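Local coordinates for protein quinoline 2-oxidoreductase small subunit (Pseudomonas putida, PDB 1T3Q) that carries two [2Fe-2S] clusters that probably pass electrons from the molybdenum site toward FAD when quinoline is hydroxylated, at residues A[9-14]-A[22-27]; A[59-64]-A[76-81]; A[93-98]-A[157-162]; A[100-105]-A[150-155]. All blocks are in the same frame, centred on the assembly; numbering follows the deposited sequence.

Contact 1: residues A[9-14]-A[22-27]; sequences LMRISA and VFYVEP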
loop_
_atom_site.group_PDB
_atom_site.type_symbol
_atom_site.label_atom_id
_atom_site.label_comp_id
_atom_site.label_asym_id
_atom_site.label_seq_id
_atom_site.Cartn_x
_atom_site.Cartn_y
_atom_site.Cartn_z
ATOM N N LEU A 9 -8.556 29.791 3.240
ATOM C CA LEU A 9 -9.247 28.869 2.317
ATOM C C LEU A 9 -10.596 29.400 1.853
ATOM O O LEU A 9 -11.390 29.904 2.649
ATOM C CB LEU A 9 -9.493 27.503 2.982
ATOM C CG LEU A 9 -8.616 26.283 2.642
ATOM C CD1 LEU A 9 -7.169 26.705 2.516
ATOM C CD2 LEU A 9 -8.771 25.209 3.721
ATOM N N MET A 10 -10.862 29.247 0.564
ATOM C CA MET A 10 -12.111 29.703 -0.027
ATOM C C MET A 10 -12.999 28.533 -0.445
ATOM O O MET A 10 -12.524 27.542 -1.006
ATOM C CB MET A 10 -11.813 30.596 -1.235
ATOM C CG MET A 10 -11.162 31.925 -0.868
ATOM S SD MET A 10 -10.868 32.969 -2.302
ATOM C CE MET A 10 -12.555 33.395 -2.762
ATOM N N ARG A 11 -14.293 28.661 -0.167
ATOM C CA ARG A 11 -15.272 27.634 -0.493
ATOM C C ARG A 11 -15.643 27.742 -1.964
ATOM O O ARG A 11 -16.271 28.713 -2.384
ATOM C CB ARG A 11 -16.518 27.815 0.378
ATOM C CG ARG A 11 -17.621 26.799 0.131
ATOM C CD ARG A 11 -18.723 26.943 1.173
ATOM N NE ARG A 11 -19.780 25.949 1.017
ATOM C CZ ARG A 11 -20.643 25.923 0.005
ATOM N NH1 ARG A 11 -20.578 26.841 -0.950
ATOM N NH2 ARG A 11 -21.577 24.980 -0.047
ATOM N N ILE A 12 -15.252 26.743 -2.747
ATOM C CA ILE A 12 -15.541 26.753 -4.171
ATOM C C ILE A 12 -16.622 25.753 -4.541
ATOM O O ILE A 12 -16.570 24.587 -4.154
ATOM C CB ILE A 12 -14.272 26.456 -5.001
ATOM C CG1 ILE A 12 -13.174 27.466 -4.642
ATOM C CG2 ILE A 12 -14.595 26.525 -6.494
ATOM C CD1 ILE A 12 -13.588 28.922 -4.802
ATOM N N SER A 13 -17.602 26.229 -5.298
ATOM C CA SER A 13 -18.713 25.402 -5.734
ATOM C C SER A 13 -18.650 25.193 -7.243
ATOM O O SER A 13 -18.749 26.147 -8.019
ATOM C CB SER A 13 -20.032 26.076 -5.344
ATOM O OG SER A 13 -21.143 25.311 -5.767
ATOM N N ALA A 14 -18.477 23.944 -7.659
ATOM C CA ALA A 14 -18.399 23.622 -9.082
ATOM C C ALA A 14 -18.908 22.210 -9.346
ATOM O O ALA A 14 -18.921 21.365 -8.452
ATOM C CB ALA A 14 -16.954 23.750 -9.570
ATOM N N VAL A 22 -18.159 20.661 -3.690
ATOM C CA VAL A 22 -17.769 21.803 -2.883
ATOM C C VAL A 22 -16.405 21.479 -2.294
ATOM O O VAL A 22 -16.256 20.497 -1.574
ATOM C CB VAL A 22 -18.762 22.054 -1.730
ATOM C CG1 VAL A 22 -18.258 23.192 -0.857
ATOM C CG2 VAL A 22 -20.138 22.392 -2.288
ATOM N N PHE A 23 -15.406 22.292 -2.618
ATOM C CA PHE A 23 -14.062 22.071 -2.098
ATOM C C PHE A 23 -13.427 23.371 -1.620
ATOM O O PHE A 23 -13.767 24.457 -2.100
ATOM C CB PHE A 23 -13.185 21.385 -3.159
ATOM C CG PHE A 23 -13.170 22.082 -4.492
ATOM C CD1 PHE A 23 -12.228 23.064 -4.771
ATOM C CD2 PHE A 23 -14.110 21.759 -5.470
ATOM C CE1 PHE A 23 -12.218 23.718 -6.000
ATOM C CE2 PHE A 23 -14.111 22.408 -6.705
ATOM C CZ PHE A 23 -13.165 23.390 -6.971
ATOM N N TYR A 24 -12.520 23.253 -0.658
ATOM C CA TYR A 24 -11.840 24.410 -0.097
ATOM C C TYR A 24 -10.407 24.486 -0.577
ATOM O O TYR A 24 -9.665 23.511 -0.501
ATOM C CB TYR A 24 -11.878 24.357 1.430
ATOM C CG TYR A 24 -13.262 24.585 1.984
ATOM C CD1 TYR A 24 -14.255 23.615 1.854
ATOM C CD2 TYR A 24 -13.596 25.794 2.590
ATOM C CE1 TYR A 24 -15.547 23.847 2.312
ATOM C CE2 TYR A 24 -14.881 26.036 3.049
ATOM C CZ TYR A 24 -15.851 25.060 2.906
ATOM O OH TYR A 24 -17.128 25.310 3.349
ATOM N N VAL A 25 -10.022 25.658 -1.066
ATOM C CA VAL A 25 -8.683 25.864 -1.588
ATOM C C VAL A 25 -8.175 27.272 -1.338
ATOM O O VAL A 25 -8.952 28.193 -1.070
ATOM C CB VAL A 25 -8.644 25.625 -3.120
ATOM C CG1 VAL A 25 -8.924 24.167 -3.429
ATOM C CG2 VAL A 25 -9.670 26.521 -3.810
ATOM N N GLU A 26 -6.858 27.430 -1.421
ATOM C CA GLU A 26 -6.239 28.739 -1.272
ATOM C C GLU A 26 -6.141 29.291 -2.686
ATOM O O GLU A 26 -6.029 28.527 -3.645
ATOM C CB GLU A 26 -4.831 28.627 -0.692
ATOM C CG GLU A 26 -4.758 28.074 0.708
ATOM C CD GLU A 26 -3.349 28.106 1.255
ATOM O OE1 GLU A 26 -2.467 27.443 0.677
ATOM O OE2 GLU A 26 -3.119 28.806 2.262
ATOM N N PRO A 27 -6.179 30.623 -2.838
ATOM C CA PRO A 27 -6.087 31.233 -4.168
ATOM C C PRO A 27 -4.802 30.844 -4.911
ATOM O O PRO A 27 -4.799 30.743 -6.135
ATOM C CB PRO A 27 -6.142 32.731 -3.863
ATOM C CG PRO A 27 -7.004 32.789 -2.630
ATOM C CD PRO A 27 -6.465 31.640 -1.808
#

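Contact 2: residues A[59-64]-A[76-81]; sequences LIDGAP and EGCSIE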
loop_
_atom_site.group_PDB
_atom_site.type_symbol
_atom_site.label_atom_id
_atom_site.label_comp_id
_atom_site.label_asym_id
_atom_site.label_seq_id
_atom_site.Cartn_x
_atom_site.Cartn_y
_atom_site.Cartn_z
ATOM N N LEU A 59 -11.931 19.828 -19.610
ATOM C CA LEU A 59 -13.002 20.597 -20.233
ATOM C C LEU A 59 -13.738 21.379 -19.155
ATOM O O LEU A 59 -14.155 20.817 -18.138
ATOM C CB LEU A 59 -13.990 19.679 -20.962
ATOM C CG LEU A 59 -13.448 18.804 -22.099
ATOM C CD1 LEU A 59 -14.586 17.970 -22.688
ATOM C CD2 LEU A 59 -12.831 19.671 -23.173
ATOM N N ILE A 60 -13.868 22.681 -19.373
ATOM C CA ILE A 60 -14.582 23.552 -18.453
ATOM C C ILE A 60 -15.735 24.140 -19.263
ATOM O O ILE A 60 -15.524 24.868 -20.241
ATOM C CB ILE A 60 -13.660 24.657 -17.896
ATOM C CG1 ILE A 60 -12.550 24.007 -17.056
ATOM C CG2 ILE A 60 -14.462 25.630 -17.039
ATOM C CD1 ILE A 60 -11.643 24.986 -16.337
ATOM N N ASP A 61 -16.951 23.788 -18.861
ATOM C CA ASP A 61 -18.154 24.219 -19.558
ATOM C C ASP A 61 -18.044 23.802 -21.017
ATOM O O ASP A 61 -18.381 24.557 -21.927
ATOM C CB ASP A 61 -18.347 25.729 -19.430
ATOM C CG ASP A 61 -18.533 26.161 -17.993
ATOM O OD1 ASP A 61 -19.183 25.414 -17.229
ATOM O OD2 ASP A 61 -18.039 27.245 -17.622
ATOM N N GLY A 62 -17.537 22.587 -21.218
ATOM C CA GLY A 62 -17.386 22.030 -22.550
ATOM C C GLY A 62 -16.179 22.450 -23.365
ATOM O O GLY A 62 -15.954 21.908 -24.447
ATOM N N ALA A 63 -15.390 23.392 -22.857
ATOM C CA ALA A 63 -14.231 23.872 -23.599
ATOM C C ALA A 63 -12.893 23.475 -22.982
ATOM O O ALA A 63 -12.692 23.595 -21.778
ATOM C CB ALA A 63 -14.301 25.388 -23.733
ATOM N N PRO A 64 -11.956 22.999 -23.813
ATOM C CA PRO A 64 -10.653 22.608 -23.268
ATOM C C PRO A 64 -9.859 23.804 -22.733
ATOM O O PRO A 64 -9.775 24.855 -23.374
ATOM C CB PRO A 64 -9.973 21.920 -24.455
ATOM C CG PRO A 64 -10.596 22.600 -25.644
ATOM C CD PRO A 64 -12.047 22.697 -25.252
ATOM N N GLU A 76 -15.222 28.254 -9.677
ATOM C CA GLU A 76 -16.520 28.611 -9.118
ATOM C C GLU A 76 -17.586 28.763 -10.192
ATOM O O GLU A 76 -17.407 29.499 -11.165
ATOM C CB GLU A 76 -16.417 29.917 -8.321
ATOM C CG GLU A 76 -17.763 30.432 -7.794
ATOM C CD GLU A 76 -18.322 29.575 -6.664
ATOM O OE1 GLU A 76 -19.551 29.598 -6.446
ATOM O OE2 GLU A 76 -17.529 28.888 -5.984
ATOM N N GLY A 77 -18.698 28.063 -10.002
ATOM C CA GLY A 77 -19.800 28.142 -10.947
ATOM C C GLY A 77 -19.578 27.473 -12.287
ATOM O O GLY A 77 -20.387 27.643 -13.203
ATOM N N CYS A 78 -18.499 26.708 -12.415
ATOM C CA CYS A 78 -18.200 26.030 -13.672
ATOM C C CYS A 78 -18.497 24.535 -13.636
ATOM O O CYS A 78 -18.590 23.928 -12.566
ATOM C CB CYS A 78 -16.728 26.225 -14.044
ATOM S SG CYS A 78 -16.243 27.943 -14.324
ATOM N N SER A 79 -18.659 23.954 -14.821
ATOM C CA SER A 79 -18.906 22.527 -14.958
ATOM C C SER A 79 -17.612 21.936 -15.516
ATOM O O SER A 79 -17.230 22.209 -16.654
ATOM C CB SER A 79 -20.058 22.271 -15.928
ATOM O OG SER A 79 -20.226 20.882 -16.148
ATOM N N ILE A 80 -16.944 21.130 -14.700
ATOM C CA ILE A 80 -15.668 20.525 -15.072
ATOM C C ILE A 80 -15.763 19.044 -15.416
ATOM O O ILE A 80 -16.469 18.282 -14.755
ATOM C CB ILE A 80 -14.657 20.691 -13.922
ATOM C CG1 ILE A 80 -14.398 22.180 -13.678
ATOM C CG2 ILE A 80 -13.370 19.942 -14.244
ATOM C CD1 ILE A 80 -13.591 22.467 -12.423
ATOM N N GLU A 81 -15.032 18.646 -16.454
ATOM C CA GLU A 81 -14.996 17.259 -16.891
ATOM C C GLU A 81 -13.551 16.778 -16.931
ATOM O O GLU A 81 -12.744 17.304 -17.695
ATOM C CB GLU A 81 -15.595 17.118 -18.291
ATOM C CG GLU A 81 -17.098 17.253 -18.362
ATOM C CD GLU A 81 -17.585 17.245 -19.795
ATOM O OE1 GLU A 81 -17.551 18.315 -20.441
ATOM O OE2 GLU A 81 -17.983 16.166 -20.280
HETATM O O HOH W 1 -19.481 28.818 -15.895
HETATM O O HOH W 2 -17.033 20.696 -19.207
#

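Contact 3: residues A[93-98]-A[157-162]; sequences NALQDS and PAVAEA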
loop_
_atom_site.group_PDB
_atom_site.type_symbol
_atom_site.label_atom_id
_atom_site.label_comp_id
_atom_site.label_asym_id
_atom_site.label_seq_id
_atom_site.Cartn_x
_atom_site.Cartn_y
_atom_site.Cartn_z
ATOM N N ASN A 93 -15.228 4.075 -23.456
ATOM C CA ASN A 93 -16.170 4.542 -24.464
ATOM C C ASN A 93 -15.483 4.430 -25.816
ATOM O O ASN A 93 -14.316 4.032 -25.889
ATOM C CB ASN A 93 -16.671 5.969 -24.167
ATOM C CG ASN A 93 -15.627 7.046 -24.400
ATOM O OD1 ASN A 93 -15.900 8.224 -24.162
ATOM N ND2 ASN A 93 -14.445 6.665 -24.868
ATOM N N ALA A 94 -16.195 4.760 -26.885
ATOM C CA ALA A 94 -15.641 4.632 -28.227
ATOM C C ALA A 94 -14.259 5.254 -28.413
ATOM O O ALA A 94 -13.368 4.626 -28.987
ATOM C CB ALA A 94 -16.614 5.212 -29.242
ATOM N N LEU A 95 -14.086 6.484 -27.943
ATOM C CA LEU A 95 -12.804 7.175 -28.085
ATOM C C LEU A 95 -11.685 6.441 -27.353
ATOM O O LEU A 95 -10.624 6.198 -27.924
ATOM C CB LEU A 95 -12.909 8.611 -27.560
ATOM C CG LEU A 95 -11.644 9.467 -27.698
ATOM C CD1 LEU A 95 -11.193 9.500 -29.153
ATOM C CD2 LEU A 95 -11.923 10.878 -27.183
ATOM N N GLN A 96 -11.927 6.092 -26.091
ATOM C CA GLN A 96 -10.937 5.381 -25.281
ATOM C C GLN A 96 -10.593 4.039 -25.905
ATOM O O GLN A 96 -9.421 3.687 -26.049
ATOM C CB GLN A 96 -11.465 5.161 -23.862
ATOM C CG GLN A 96 -11.704 6.443 -23.084
ATOM C CD GLN A 96 -12.430 6.193 -21.781
ATOM O OE1 GLN A 96 -13.527 5.629 -21.772
ATOM N NE2 GLN A 96 -11.827 6.611 -20.669
ATOM N N ASP A 97 -11.622 3.287 -26.280
ATOM C CA ASP A 97 -11.406 1.986 -26.892
ATOM C C ASP A 97 -10.590 2.116 -28.168
ATOM O O ASP A 97 -9.756 1.258 -28.473
ATOM C CB ASP A 97 -12.744 1.306 -27.188
ATOM C CG ASP A 97 -12.572 -0.009 -27.914
ATOM O OD1 ASP A 97 -12.760 -0.042 -29.149
ATOM O OD2 ASP A 97 -12.233 -1.005 -27.248
ATOM N N SER A 98 -10.823 3.194 -28.913
ATOM C CA SER A 98 -10.088 3.425 -30.145
ATOM C C SER A 98 -8.608 3.674 -29.838
ATOM O O SER A 98 -7.727 3.162 -30.533
ATOM C CB SER A 98 -10.667 4.619 -30.892
ATOM O OG SER A 98 -10.048 4.751 -32.155
ATOM N N PRO A 157 -13.425 5.241 -37.800
ATOM C CA PRO A 157 -14.851 5.324 -38.143
ATOM C C PRO A 157 -15.829 5.025 -37.001
ATOM O O PRO A 157 -16.930 5.568 -36.977
ATOM C CB PRO A 157 -14.980 4.352 -39.319
ATOM C CG PRO A 157 -13.892 3.344 -39.057
ATOM C CD PRO A 157 -12.742 4.215 -38.611
ATOM N N ALA A 158 -15.433 4.176 -36.057
ATOM C CA ALA A 158 -16.297 3.855 -34.924
ATOM C C ALA A 158 -16.402 5.071 -34.003
ATOM O O ALA A 158 -17.428 5.285 -33.348
ATOM C CB ALA A 158 -15.748 2.662 -34.156
ATOM N N VAL A 159 -15.331 5.860 -33.957
ATOM C CA VAL A 159 -15.302 7.070 -33.139
ATOM C C VAL A 159 -16.215 8.127 -33.757
ATOM O O VAL A 159 -16.985 8.789 -33.054
ATOM C CB VAL A 159 -13.862 7.639 -33.032
ATOM C CG1 VAL A 159 -13.884 9.010 -32.372
ATOM C CG2 VAL A 159 -12.996 6.690 -32.228
ATOM N N ALA A 160 -16.129 8.279 -35.074
ATOM C CA ALA A 160 -16.960 9.249 -35.777
ATOM C C ALA A 160 -18.433 8.900 -35.569
ATOM O O ALA A 160 -19.260 9.776 -35.325
ATOM C CB ALA A 160 -16.620 9.249 -37.268
ATOM N N GLU A 161 -18.753 7.613 -35.661
ATOM C CA GLU A 161 -20.123 7.151 -35.475
ATOM C C GLU A 161 -20.615 7.474 -34.064
ATOM O O GLU A 161 -21.724 7.982 -33.882
ATOM C CB GLU A 161 -20.203 5.641 -35.731
ATOM C CG GLU A 161 -21.547 5.007 -35.379
ATOM C CD GLU A 161 -22.700 5.519 -36.231
ATOM O OE1 GLU A 161 -23.860 5.145 -35.944
ATOM O OE2 GLU A 161 -22.453 6.287 -37.187
ATOM N N ALA A 162 -19.787 7.180 -33.068
ATOM C CA ALA A 162 -20.147 7.451 -31.684
ATOM C C ALA A 162 -20.330 8.953 -31.480
ATOM O O ALA A 162 -21.230 9.388 -30.758
ATOM C CB ALA A 162 -19.068 6.914 -30.748
#

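Contact 4: residues A[100-105]-A[150-155]; sequences RRHHAL and IIDAIT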
loop_
_atom_site.group_PDB
_atom_site.type_symbol
_atom_site.label_atom_id
_atom_site.label_comp_id
_atom_site.label_asym_id
_atom_site.label_seq_id
_atom_site.Cartn_x
_atom_site.Cartn_y
_atom_site.Cartn_z
ATOM N N ARG A 100 -6.933 2.504 -27.479
ATOM C CA ARG A 100 -6.378 1.201 -27.147
ATOM C C ARG A 100 -6.153 0.339 -28.389
ATOM O O ARG A 100 -5.077 -0.235 -28.566
ATOM C CB ARG A 100 -7.306 0.462 -26.181
ATOM C CG ARG A 100 -6.720 -0.833 -25.663
ATOM C CD ARG A 100 -7.737 -1.637 -24.889
ATOM N NE ARG A 100 -7.137 -2.852 -24.348
ATOM C CZ ARG A 100 -7.830 -3.926 -23.987
ATOM N NH1 ARG A 100 -9.150 -3.931 -24.113
ATOM N NH2 ARG A 100 -7.203 -4.992 -23.502
ATOM N N ARG A 101 -7.169 0.247 -29.244
ATOM C CA ARG A 101 -7.060 -0.557 -30.460
ATOM C C ARG A 101 -5.943 -0.086 -31.386
ATOM O O ARG A 101 -5.298 -0.899 -32.049
ATOM C CB ARG A 101 -8.393 -0.552 -31.226
ATOM C CG ARG A 101 -9.499 -1.346 -30.550
ATOM C CD ARG A 101 -10.750 -1.457 -31.423
ATOM N NE ARG A 101 -11.492 -0.201 -31.541
ATOM C CZ ARG A 101 -11.422 0.625 -32.577
ATOM N NH1 ARG A 101 -12.143 1.738 -32.582
ATOM N NH2 ARG A 101 -10.641 0.341 -33.612
ATOM N N HIS A 102 -5.706 1.222 -31.430
ATOM C CA HIS A 102 -4.667 1.769 -32.295
ATOM C C HIS A 102 -3.330 1.991 -31.597
ATOM O O HIS A 102 -2.400 2.518 -32.204
ATOM C CB HIS A 102 -5.124 3.095 -32.917
ATOM C CG HIS A 102 -6.172 2.937 -33.977
ATOM N ND1 HIS A 102 -7.522 2.941 -33.697
ATOM C CD2 HIS A 102 -6.065 2.750 -35.313
ATOM C CE1 HIS A 102 -8.202 2.766 -34.818
ATOM N NE2 HIS A 102 -7.342 2.648 -35.812
ATOM N N HIS A 103 -3.236 1.588 -30.337
ATOM C CA HIS A 103 -2.002 1.774 -29.568
ATOM C C HIS A 103 -1.621 3.256 -29.621
ATOM O O HIS A 103 -0.555 3.632 -30.113
ATOM C CB HIS A 103 -0.874 0.899 -30.140
ATOM C CG HIS A 103 0.387 0.924 -29.324
ATOM N ND1 HIS A 103 0.380 0.906 -27.945
ATOM C CD2 HIS A 103 1.691 0.921 -29.692
ATOM C CE1 HIS A 103 1.624 0.889 -27.499
ATOM N NE2 HIS A 103 2.439 0.898 -28.539
ATOM N N ALA A 104 -2.518 4.092 -29.106
ATOM C CA ALA A 104 -2.330 5.540 -29.090
ATOM C C ALA A 104 -1.684 6.052 -27.799
ATOM O O ALA A 104 -1.625 7.254 -27.567
ATOM C CB ALA A 104 -3.676 6.241 -29.305
ATOM N N LEU A 105 -1.231 5.139 -26.949
ATOM C CA LEU A 105 -0.559 5.532 -25.711
ATOM C C LEU A 105 0.481 4.479 -25.306
ATOM O O LEU A 105 0.371 3.310 -25.647
ATOM C CB LEU A 105 -1.548 5.716 -24.557
ATOM C CG LEU A 105 -2.272 4.460 -24.094
ATOM C CD1 LEU A 105 -2.624 4.570 -22.619
ATOM C CD2 LEU A 105 -3.525 4.266 -24.949
ATOM N N ILE A 150 -2.327 8.263 -32.553
ATOM C CA ILE A 150 -3.330 9.075 -31.872
ATOM C C ILE A 150 -4.229 9.657 -32.970
ATOM O O ILE A 150 -5.455 9.749 -32.806
ATOM C CB ILE A 150 -2.679 10.225 -31.061
ATOM C CG1 ILE A 150 -1.930 9.648 -29.859
ATOM C CG2 ILE A 150 -3.745 11.207 -30.589
ATOM C CD1 ILE A 150 -1.106 10.673 -29.089
ATOM N N ILE A 151 -3.616 10.034 -34.090
ATOM C CA ILE A 151 -4.370 10.581 -35.218
ATOM C C ILE A 151 -5.266 9.452 -35.739
ATOM O O ILE A 151 -6.439 9.669 -36.057
ATOM C CB ILE A 151 -3.438 11.059 -36.360
ATOM C CG1 ILE A 151 -2.402 12.052 -35.821
ATOM C CG2 ILE A 151 -4.253 11.719 -37.473
ATOM C CD1 ILE A 151 -2.986 13.292 -35.170
ATOM N N ASP A 152 -4.707 8.248 -35.810
ATOM C CA ASP A 152 -5.457 7.079 -36.270
ATOM C C ASP A 152 -6.672 6.840 -35.376
ATOM O O ASP A 152 -7.777 6.601 -35.863
ATOM C CB ASP A 152 -4.591 5.814 -36.217
ATOM C CG ASP A 152 -3.434 5.838 -37.198
ATOM O OD1 ASP A 152 -2.549 4.966 -37.060
ATOM O OD2 ASP A 152 -3.406 6.699 -38.102
ATOM N N ALA A 153 -6.455 6.887 -34.065
ATOM C CA ALA A 153 -7.518 6.647 -33.099
ATOM C C ALA A 153 -8.667 7.645 -33.207
ATOM O O ALA A 153 -9.834 7.252 -33.196
ATOM C CB ALA A 153 -6.951 6.655 -31.675
ATOM N N ILE A 154 -8.334 8.928 -33.317
ATOM C CA ILE A 154 -9.347 9.977 -33.402
ATOM C C ILE A 154 -10.169 9.956 -34.694
ATOM O O ILE A 154 -11.340 10.340 -34.691
ATOM C CB ILE A 154 -8.697 11.369 -33.234
ATOM C CG1 ILE A 154 -8.048 11.461 -31.851
ATOM C CG2 ILE A 154 -9.746 12.474 -33.417
ATOM C CD1 ILE A 154 -7.154 12.669 -31.661
ATOM N N THR A 155 -9.564 9.498 -35.786
ATOM C CA THR A 155 -10.254 9.447 -37.071
ATOM C C THR A 155 -10.880 8.091 -37.364
ATOM O O THR A 155 -11.390 7.864 -38.460
ATOM C CB THR A 155 -9.303 9.805 -38.237
ATOM O OG1 THR A 155 -8.146 8.957 -38.199
ATOM C CG2 THR A 155 -8.870 11.258 -38.144
#

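Contact 1: residues A[9-14]-A[22-27]
Ile-12 lies over one face of the Phe-23 ring. Its CB is 4.0 Å from the ring centroid, a CH-pi contact offset toward the rim, and its CG2 comes within 3.5 Å of Phe-23 CZ. The ring gets there because Phe-23 CG sits between its own backbone N and carbonyl carbon (chi1 53°). The other branch of Ile-12, CG1, meets Val-25 CG2 at 3.7 Å.

Tyr-24 and Arg-11 pair on the other face of the sheet. Arg-11 CA makes a CH-pi contact over one face of the Tyr-24 ring, 4.1 Å from its centroid. The extended arginine chain then runs past the ring until CD is 3.2 Å from Tyr-24 OH. The guanidinium plane stands nearly upright to the ring (85°). Val-22 CG1 lies over one guanidinium face, near its rim.

The backbone sets these pairs. Strands 10-16 and 19-25 form an antiparallel hairpin at one edge of the beta-grasp sheet of the plant-type ferredoxin domain. Met-10 N donates to Val-25 O at 2.7 Å, almost straight (174°). Ile-12 and Phe-23 exchange two more bonds, with Ile-12 N 2.8 Å from Phe-23 O.

Helix 31-39 packs on Phe-23 through Val-38 and Val-39. An alanine in place of Phe-23 is likely to leave Ile-12 without its ring partner and open a gap against that helix. Near Pro-27, Met-10 touches Tyr-8 of the medium subunit.

The hairpin has two chemistries: an apolar face turned to the domain core, and a face where aliphatic arginine carbons and a tyrosine ring shield each other near solvent.

Contact 2: residues A[59-64]-A[76-81]
The Asp-61 carboxylate reaches the backbone of Ser-79. Ser-79 N donates to Asp-61 OD1 at 2.9 Å and meets it from above the carboxylate plane, 38° out of it. With chi1 at -62°, CG stays beside the backbone N of Asp-61 and the group comes across to the other segment. Asp-61 OD2 accepts from a water at 2.7 Å, and that water also donates to Gly-77 O. Asp-61 N donates to Ser-79 O at 2.7 Å, nearly straight.

These bonds extend an antiparallel pairing in the beta-grasp sheet of the first cluster domain, where strand 79-81 is the middle strand. Leu-59 and Glu-81 exchange two backbone bonds, with Glu-81 N 2.9 Å from Leu-59 O. Strand 57-60 then reverses through a type I' turn from Ile-60 to Ala-63.

The side chains of Leu-59 and Glu-81 cross obliquely on one face, with Leu-59 CD1 3.7 Å from Glu-81 OE1. Glu-81 OE2 forms a salt bridge with Arg-119 of helix 111-124. A second water accepts from Gly-62 N and lies 2.7 Å from Glu-81 OE1.

Ile-60 points to the opposite face. Its CG2 rests on Cys-78 CB at 3.8 Å, and both Ile-60 and Ile-80 touch Leu-31 of helix 31-39.

Contact 3: residues A[93-98]-A[157-162]
Val-159 of helix 157-164 packs against Ala-94, Leu-95 and Ser-98 of helix 94-101. This is antiparallel helix packing in the helical domain that carries the second [2Fe-2S] cluster. The axes of 94-98 and 157-162 pass 8.9 Å apart, their directions 170° apart.

Val-159 CB itself stands back from the neighbouring helix, and its two methyls make the contact. CG1 is anti to the backbone N (chi1 171°) and goes to the end of Leu-95, 4.2 Å from its CD1. The other methyl, CG2, lies among Ala-94 O, Leu-95 CA and Ser-98. It presses on Ser-98 CB at 3.4 Å, tighter than usual for two carbons.

Both CB and OG of Ser-98 touch this methyl, OG at 3.5 Å from Val-159 CG2. The hydroxyl is also hydrogen-bonded to Ala-153 O on helix 148-154, the helix before 157-164. Helix 111-124 packs behind the pair: Leu-122 touches Val-159, and Leu-115 and Ala-118 touch Leu-95. No hydrogen bond joins the two segments, and the contact is held by packing alone.

Gln-96, on the side of helix 94-101 away from this contact, bonds Leu-27 O of the large subunit through NE2.

The small residues let the helices come close at the start of helix 94-101. There the Ala-94 methyl meets the Ala-162 methyl, CB to CB, at only 3.3 Å.

Contact 4: residues A[100-105]-A[150-155]
The backbones draw together where Ala-104 CA stands 4.6 Å from Ile-150 CA, just after helix 94-101 ends in a Schellman motif with His-103 at positive phi (54°).

His-102 lays one face of its imidazole on the peptide between Asp-152 and Ala-153. Asp-152 O sits 3.9 Å above the ring plane, over its centre, and Ala-153 N lies over the same face toward the rim. His-102 CD2 touches Asp-152 CB at 3.5 Å, and His-102 ND1 lies 3.8 Å from Ala-153 CA. A chi1 of -72° sets the ring beside its own backbone N, facing helix 148-154. A hydrogen bond between ND1 and Ser-98 O holds its rotation. An alanine at His-102 would probably leave that peptide without its flat cover and Ser-98 O without this partner.

The carboxylate of Asp-152 is turned 59° from the imidazole, and its OD2 forms a salt bridge with Arg-130.

Both segments belong to the helical domain around the second [2Fe-2S] cluster. The Ile-150 side chain is about 6 Å from that cluster at the nearest atoms. It is about 5 Å from the side chains of Cys-110 and Cys-142, which bind the cluster.

Ala-104 CB sits between Ile-150 and Ala-153. It meets Ala-153 CB at 4.1 Å and also touches the Ile-150 chain. Phe-99 of helix 94-101 packs against Ala-104, Ile-150 and Ala-153. Ile-150 CG1 lies 3.3 Å from Ala-104 O.

Overall arrangement
Contacts 1 and 2 are partly buried pairings in one beta sheet. Contact 3 is buried helix-to-helix packing; contact 4, also buried, packs the turn after helix 94-101 on helix 148-154. Strands 10-16 and 79-81 are neighbours, and the first two contacts meet where Ser-13 N bonds Glu-76 OE2. Contacts 3 and 4 share helix 94-101 and touch each other. Backbone hydrogen bonds cross both strand pairs, with water and a carboxylate added in contact 2. None crosses either helical contact. Contact 4 lies closest to a cluster, whereas contacts 1 and 3 lie away from the annotated sites, their centres about 35 Å apart.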